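Local coordinates for protein amidase, hydantoinase/carbamoylase family (Paraburkholderia phymatum, PDB 6C0D) that probably hydrolyses N-carbamoyl-L-amino acids as a zinc-dependent, homodimeric amidase of the peptidase M20 family, at residues Thr27-Gly32 / Gly96-Gly101; Asp49-Leu54 / Val128-Asp133. One frame throughout, in Å; residues are numbered along the deposited sequence. Where two conformers were deposited one is given.

Interaction 1. Residues Thr27-Gly32 / Gly96-Gly101; sequences TLRSFG and GGWLDG. With ZN (zinc ion), chain B.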
loop_
_atom_site.group_PDB
_atom_site.type_symbol
_atom_site.label_atom_id
_atom_site.label_comp_id
_atom_site.label_asym_id
_atom_site.label_seq_id
_atom_site.Cartn_x
_atom_site.Cartn_y
_atom_site.Cartn_z
ATOM N N THR A 27 -23.431 16.211 30.582
ATOM C CA THR A 27 -24.571 16.658 29.787
ATOM C C THR A 27 -24.156 16.926 28.345
ATOM O O THR A 27 -24.845 16.503 27.408
ATOM C CB THR A 27 -25.207 17.897 30.419
ATOM O OG1 THR A 27 -25.683 17.561 31.734
ATOM C CG2 THR A 27 -26.391 18.386 29.564
ATOM N N LEU A 28 -23.006 17.580 28.144
ATOM C CA LEU A 28 -22.535 17.809 26.781
ATOM C C LEU A 28 -22.267 16.483 26.070
ATOM O O LEU A 28 -22.595 16.327 24.888
ATOM C CB LEU A 28 -21.290 18.701 26.796
ATOM C CG LEU A 28 -20.677 19.075 25.437
ATOM C CD1 LEU A 28 -21.743 19.645 24.474
ATOM C CD2 LEU A 28 -19.526 20.060 25.610
ATOM N N ARG A 29 -21.720 15.500 26.796
ATOM C CA ARG A 29 -21.486 14.182 26.212
ATOM C C ARG A 29 -22.768 13.560 25.669
ATOM O O ARG A 29 -22.730 12.839 24.667
ATOM C CB ARG A 29 -20.858 13.250 27.253
ATOM C CG ARG A 29 -20.585 11.832 26.754
ATOM C CD ARG A 29 -20.250 10.885 27.909
ATOM N NE ARG A 29 -19.290 9.847 27.528
ATOM C CZ ARG A 29 -18.474 9.239 28.386
ATOM N NH1 ARG A 29 -18.502 9.556 29.676
ATOM N NH2 ARG A 29 -17.624 8.321 27.958
ATOM N N SER A 30 -23.908 13.819 26.310
ATOM C CA SER A 30 -25.150 13.191 25.872
ATOM C C SER A 30 -25.590 13.651 24.484
ATOM O O SER A 30 -26.371 12.945 23.831
ATOM C CB SER A 30 -26.258 13.446 26.894
ATOM O OG SER A 30 -26.716 14.783 26.828
ATOM N N PHE A 31 -25.116 14.809 24.020
ATOM C CA PHE A 31 -25.400 15.283 22.664
ATOM C C PHE A 31 -24.449 14.587 21.697
ATOM O O PHE A 31 -23.326 15.036 21.464
ATOM C CB PHE A 31 -25.265 16.799 22.567
ATOM C CG PHE A 31 -26.302 17.558 23.348
ATOM C CD1 PHE A 31 -27.590 17.716 22.849
ATOM C CD2 PHE A 31 -25.987 18.124 24.572
ATOM C CE1 PHE A 31 -28.544 18.420 23.566
ATOM C CE2 PHE A 31 -26.934 18.818 25.295
ATOM C CZ PHE A 31 -28.206 18.975 24.794
ATOM N N GLY A 32 -24.910 13.480 21.120
ATOM C CA GLY A 32 -24.131 12.738 20.151
ATOM C C GLY A 32 -23.460 11.489 20.677
ATOM O O GLY A 32 -22.721 10.845 19.919
ATOM N N GLY A 96 -15.054 10.761 17.473
ATOM C CA GLY A 96 -14.612 11.612 18.561
ATOM C C GLY A 96 -14.781 11.005 19.956
ATOM O O GLY A 96 -15.552 10.072 20.179
ATOM N N GLY A 97 -14.017 11.561 20.903
ATOM C CA GLY A 97 -14.145 11.227 22.305
ATOM C C GLY A 97 -14.872 12.328 23.073
ATOM O O GLY A 97 -15.133 13.416 22.563
ATOM N N TRP A 98 -15.199 12.028 24.333
ATOM C CA TRP A 98 -16.091 12.928 25.054
ATOM C C TRP A 98 -15.371 14.116 25.668
ATOM O O TRP A 98 -16.034 15.041 26.154
ATOM C CB TRP A 98 -16.872 12.161 26.128
ATOM C CG TRP A 98 -16.139 11.815 27.400
ATOM C CD1 TRP A 98 -15.112 10.914 27.553
ATOM C CD2 TRP A 98 -16.442 12.305 28.718
ATOM N NE1 TRP A 98 -14.740 10.843 28.884
ATOM C CE2 TRP A 98 -15.536 11.693 29.613
ATOM C CE3 TRP A 98 -17.375 13.227 29.221
ATOM C CZ2 TRP A 98 -15.550 11.960 30.987
ATOM C CZ3 TRP A 98 -17.390 13.488 30.580
ATOM C CH2 TRP A 98 -16.480 12.855 31.450
ATOM N N LEU A 99 -14.039 14.134 25.650
ATOM C CA LEU A 99 -13.311 15.236 26.258
ATOM C C LEU A 99 -12.501 16.070 25.277
ATOM O O LEU A 99 -12.122 17.188 25.627
ATOM C CB LEU A 99 -12.379 14.714 27.363
ATOM C CG LEU A 99 -13.090 13.979 28.503
ATOM C CD1 LEU A 99 -12.073 13.313 29.425
ATOM C CD2 LEU A 99 -13.981 14.940 29.288
ATOM N N ASP A 100 -12.206 15.566 24.078
ATOM C CA ASP A 100 -11.475 16.382 23.114
ATOM C C ASP A 100 -12.316 17.588 22.748
ATOM O O ASP A 100 -13.404 17.449 22.179
ATOM C CB ASP A 100 -11.119 15.576 21.860
ATOM C CG ASP A 100 -10.173 16.342 20.917
ATOM O OD1 ASP A 100 -10.298 17.583 20.793
ATOM O OD2 ASP A 100 -9.290 15.700 20.307
ATOM N N GLY A 101 -11.804 18.767 23.073
ATOM C CA GLY A 101 -12.528 19.997 22.842
ATOM C C GLY A 101 -13.495 20.336 23.957
ATOM O O GLY A 101 -13.409 21.426 24.528
HETATM ZN ZN ZN B . -9.352 19.408 20.121
HETATM O O HOH W 1 -8.516 18.351 18.499
HETATM O O HOH W 2 -8.108 21.214 19.597
#
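The loop that carries the zinc ligand D100, running from strand 83-88 to helix 102-117 in the metal-binding domain, meets helix 18-30 through a cation-pi stack of R29 on W98. R29 was modelled in two conformers; the stack and its numbers hold for the one described here, and the other may differ. In this conformer the guanidinium and indole planes differ by only 3°, their centres are 3.7 Å apart, and R29 CZ stands 13° off the normal of the five-membered ring. Contact is therefore face on face, with R29 NH1 3.6 Å from W98 CD2 at the ring fusion and R29 NH2 3.6 Å from W98 CD1 on the pyrrole side. Behind the head group the aliphatic chain continues over the benzo side, R29 CD lying 3.9 Å from W98 CE3. With CG trans to the backbone nitrogen (chi1 179°) the arm runs outward from the helix, and a bend at chi3 lays its head flat over the indole. The opposite indole face carries L99 CD2, 3.5 Å above the plane, which sandwiches W98 between its neighbour in sequence and the arginine. The ring is also held at its nitrogen, where W98 NE1 is hydrogen-bonded to D396 OD1, while E395 OE1 accepts from the backbone N of both L99 and D100. Two residues beyond the tryptophan, D100 binds zinc in a one-oxygen mode: OD1 is 2.2 Å from the metal and OD2 3.7 Å. H89, H196 and two waters complete the coordination. G101 then serves as N-cap of helix 102-117. A metal-binding aspartate just ahead of a helix is a hallmark of the M20 metallopeptidase site, where this residue is predicted to serve a second metal as well.

Interaction 2. Residues Asp49-Leu54 / Val128-Asp133; sequences DARRWL and VASWID
R51, reaching out of helix 45-60, lays one face of its guanidinium against the tip of I132. The methyl CD1 of I132 stands 3.4 Å over that plane, displaced from its centre, and is 3.4 Å from R51 NH2; the two side chains cross at about a right angle. The torsions of R51 account for this approach: the chain is extended from CG to NE, and chi4 of -89° then swings the flat head broadside to the methyl. Its polar edge is turned to the backbone of S130 and W131. There water 3 lies in the guanidinium plane, accepts from R51 NH2 at 2.6 Å and donates to W131 O at 2.6 Å, a short bridge from the helix to the chain at W131. The direct link is much poorer. R51 NH1 to S130 OG is a weak hydrogen bond, 3.4 Å long with an N-H...O angle of 126°, and it approaches obliquely. Besides the water, the stronger partners lie outside the two segments: R51 NE forms a salt bridge with D47 on the same helix and S130 OG is hydrogen-bonded to S90 OG. The buried charge is thus probably balanced by a carboxylate on its own helix. One turn along from R51, L54 supplies the apolar half of the contact, its CD2 3.9 Å from S130 CB. V73 touches both R51 and L54, and V105 of helix 102-117 touches L54 and S130, so S130 is packed from two helices. The whole is a helix laid on a face of the central sheet, with a buried arginine near the C-terminal ends of the parallel strands 83-88 and 125-130, the edge where the metal site of the M20 catalytic domain lies.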
loop_
_atom_site.group_PDB
_atom_site.type_symbol
_atom_site.label_atom_id
_atom_site.label_comp_id
_atom_site.label_asym_id
_atom_site.label_seq_id
_atom_site.Cartn_x
_atom_site.Cartn_y
_atom_site.Cartn_z
ATOM N N ASP A 49 -28.042 21.333 18.512
ATOM C CA ASP A 49 -28.729 21.114 19.783
ATOM C C ASP A 49 -27.792 21.360 20.956
ATOM O O ASP A 49 -28.152 22.032 21.932
ATOM C CB ASP A 49 -29.279 19.686 19.857
ATOM C CG ASP A 49 -30.528 19.486 19.037
ATOM O OD1 ASP A 49 -31.236 20.474 18.735
ATOM O OD2 ASP A 49 -30.808 18.317 18.705
ATOM N N ALA A 50 -26.574 20.820 20.871
ATOM C CA ALA A 50 -25.593 21.011 21.930
ATOM C C ALA A 50 -25.209 22.476 22.070
ATOM O O ALA A 50 -24.965 22.959 23.183
ATOM C CB ALA A 50 -24.358 20.160 21.647
ATOM N N ARG A 51 -25.146 23.199 20.949
ATOM C CA ARG A 51 -24.790 24.613 20.999
ATOM C C ARG A 51 -25.889 25.436 21.655
ATOM O O ARG A 51 -25.601 26.373 22.407
ATOM C CB ARG A 51 -24.488 25.130 19.593
ATOM C CG ARG A 51 -23.172 24.591 19.075
ATOM C CD ARG A 51 -22.710 25.087 17.684
ATOM N NE ARG A 51 -21.624 24.185 17.349
ATOM C CZ ARG A 51 -20.348 24.372 17.670
ATOM N NH1 ARG A 51 -19.936 25.509 18.235
ATOM N NH2 ARG A 51 -19.472 23.419 17.390
ATOM N N ARG A 52 -27.152 25.108 21.382
ATOM C CA ARG A 52 -28.235 25.810 22.059
ATOM C C ARG A 52 -28.194 25.550 23.559
ATOM O O ARG A 52 -28.362 26.477 24.363
ATOM C CB ARG A 52 -29.578 25.399 21.461
ATOM C CG ARG A 52 -29.770 25.922 20.051
ATOM C CD ARG A 52 -31.019 25.366 19.391
ATOM N NE ARG A 52 -31.184 25.952 18.067
ATOM C CZ ARG A 52 -31.820 25.358 17.065
ATOM N NH1 ARG A 52 -32.345 24.151 17.236
ATOM N NH2 ARG A 52 -31.922 25.968 15.894
ATOM N N TRP A 53 -27.951 24.298 23.959
ATOM C CA TRP A 53 -27.812 24.000 25.379
ATOM C C TRP A 53 -26.662 24.795 25.981
ATOM O O TRP A 53 -26.808 25.424 27.036
ATOM C CB TRP A 53 -27.600 22.499 25.591
ATOM C CG TRP A 53 -27.190 22.178 27.000
ATOM C CD1 TRP A 53 -28.015 22.016 28.080
ATOM C CD2 TRP A 53 -25.853 22.000 27.488
ATOM N NE1 TRP A 53 -27.274 21.754 29.206
ATOM C CE2 TRP A 53 -25.945 21.732 28.870
ATOM C CE3 TRP A 53 -24.590 22.030 26.889
ATOM C CZ2 TRP A 53 -24.821 21.504 29.664
ATOM C CZ3 TRP A 53 -23.470 21.796 27.682
ATOM C CH2 TRP A 53 -23.596 21.539 29.053
ATOM N N LEU A 54 -25.515 24.800 25.301
ATOM C CA LEU A 54 -24.348 25.506 25.816
ATOM C C LEU A 54 -24.618 26.998 25.963
ATOM O O LEU A 54 -24.226 27.617 26.961
ATOM C CB LEU A 54 -23.156 25.271 24.894
ATOM C CG LEU A 54 -21.883 25.976 25.323
ATOM C CD1 LEU A 54 -21.410 25.418 26.674
ATOM C CD2 LEU A 54 -20.821 25.814 24.246
ATOM N N VAL A 128 -16.260 33.112 27.262
ATOM C CA VAL A 128 -16.177 31.669 27.035
ATOM C C VAL A 128 -16.525 31.359 25.587
ATOM O O VAL A 128 -17.523 31.868 25.068
ATOM C CB VAL A 128 -17.121 30.904 27.995
ATOM C CG1 VAL A 128 -17.003 29.404 27.791
ATOM C CG2 VAL A 128 -16.815 31.281 29.442
ATOM N N ALA A 129 -15.758 30.465 24.948
ATOM C CA ALA A 129 -15.969 30.203 23.525
ATOM C C ALA A 129 -15.963 28.719 23.184
ATOM O O ALA A 129 -15.166 27.947 23.729
ATOM C CB ALA A 129 -14.897 30.885 22.669
ATOM N N SER A 130 -16.837 28.339 22.245
ATOM C CA SER A 130 -16.710 27.091 21.488
ATOM C C SER A 130 -16.571 27.470 20.017
ATOM O O SER A 130 -17.570 27.795 19.361
ATOM C CB SER A 130 -17.906 26.161 21.705
ATOM O OG SER A 130 -17.816 25.036 20.836
ATOM N N TRP A 131 -15.341 27.442 19.502
ATOM C CA TRP A 131 -15.104 27.815 18.109
ATOM C C TRP A 131 -15.637 26.738 17.178
ATOM O O TRP A 131 -15.328 25.557 17.352
ATOM C CB TRP A 131 -13.611 28.004 17.849
ATOM C CG TRP A 131 -12.895 28.800 18.890
ATOM C CD1 TRP A 131 -11.928 28.353 19.754
ATOM C CD2 TRP A 131 -13.094 30.187 19.194
ATOM N NE1 TRP A 131 -11.501 29.386 20.560
ATOM C CE2 TRP A 131 -12.206 30.519 20.244
ATOM C CE3 TRP A 131 -13.931 31.187 18.669
ATOM C CZ2 TRP A 131 -12.129 31.802 20.779
ATOM C CZ3 TRP A 131 -13.867 32.462 19.215
ATOM C CH2 TRP A 131 -12.970 32.759 20.257
ATOM N N ILE A 132 -16.404 27.141 16.159
ATOM C CA ILE A 132 -16.999 26.167 15.243
ATOM C C ILE A 132 -15.912 25.479 14.419
ATOM O O ILE A 132 -14.915 26.096 14.022
ATOM C CB ILE A 132 -18.044 26.851 14.329
ATOM C CG1 ILE A 132 -18.807 25.827 13.473
ATOM C CG2 ILE A 132 -17.378 27.877 13.402
ATOM C CD1 ILE A 132 -19.680 24.878 14.282
ATOM N N ASP A 133 -16.098 24.176 14.183
ATOM C CA ASP A 133 -15.383 23.400 13.159
ATOM C C ASP A 133 -13.861 23.446 13.297
ATOM O O ASP A 133 -13.129 23.559 12.310
ATOM C CB ASP A 133 -15.799 23.816 11.742
ATOM C CG ASP A 133 -15.748 22.644 10.767
ATOM O OD1 ASP A 133 -15.826 21.492 11.254
ATOM O OD2 ASP A 133 -15.622 22.853 9.533
HETATM O O HOH W 3 -16.925 23.595 17.834
#

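The two interactions have centres about 12 Å apart, and their segments alternate along the chain. They meet directly where helix 18-30 and the residue that follows it, F31, pack against helix 45-60: T27 CG2 lies 3.4 Å from W53 CE2, F31 CB 3.6 Å from A50 CB, and L28 CD1 3.9 Å from A50 CB, while the rings of F31 and W53 meet at about 40°. Interaction 1 contains the zinc ligand D100, whereas interaction 2 holds none of the zinc ligands; its S130 lies, side chain to side chain, about 5 Å from the ligand H89 and about 10 Å from the zinc. Helices 18-30 and 45-60 thus pack together while contacting separate parts of the site's surroundings.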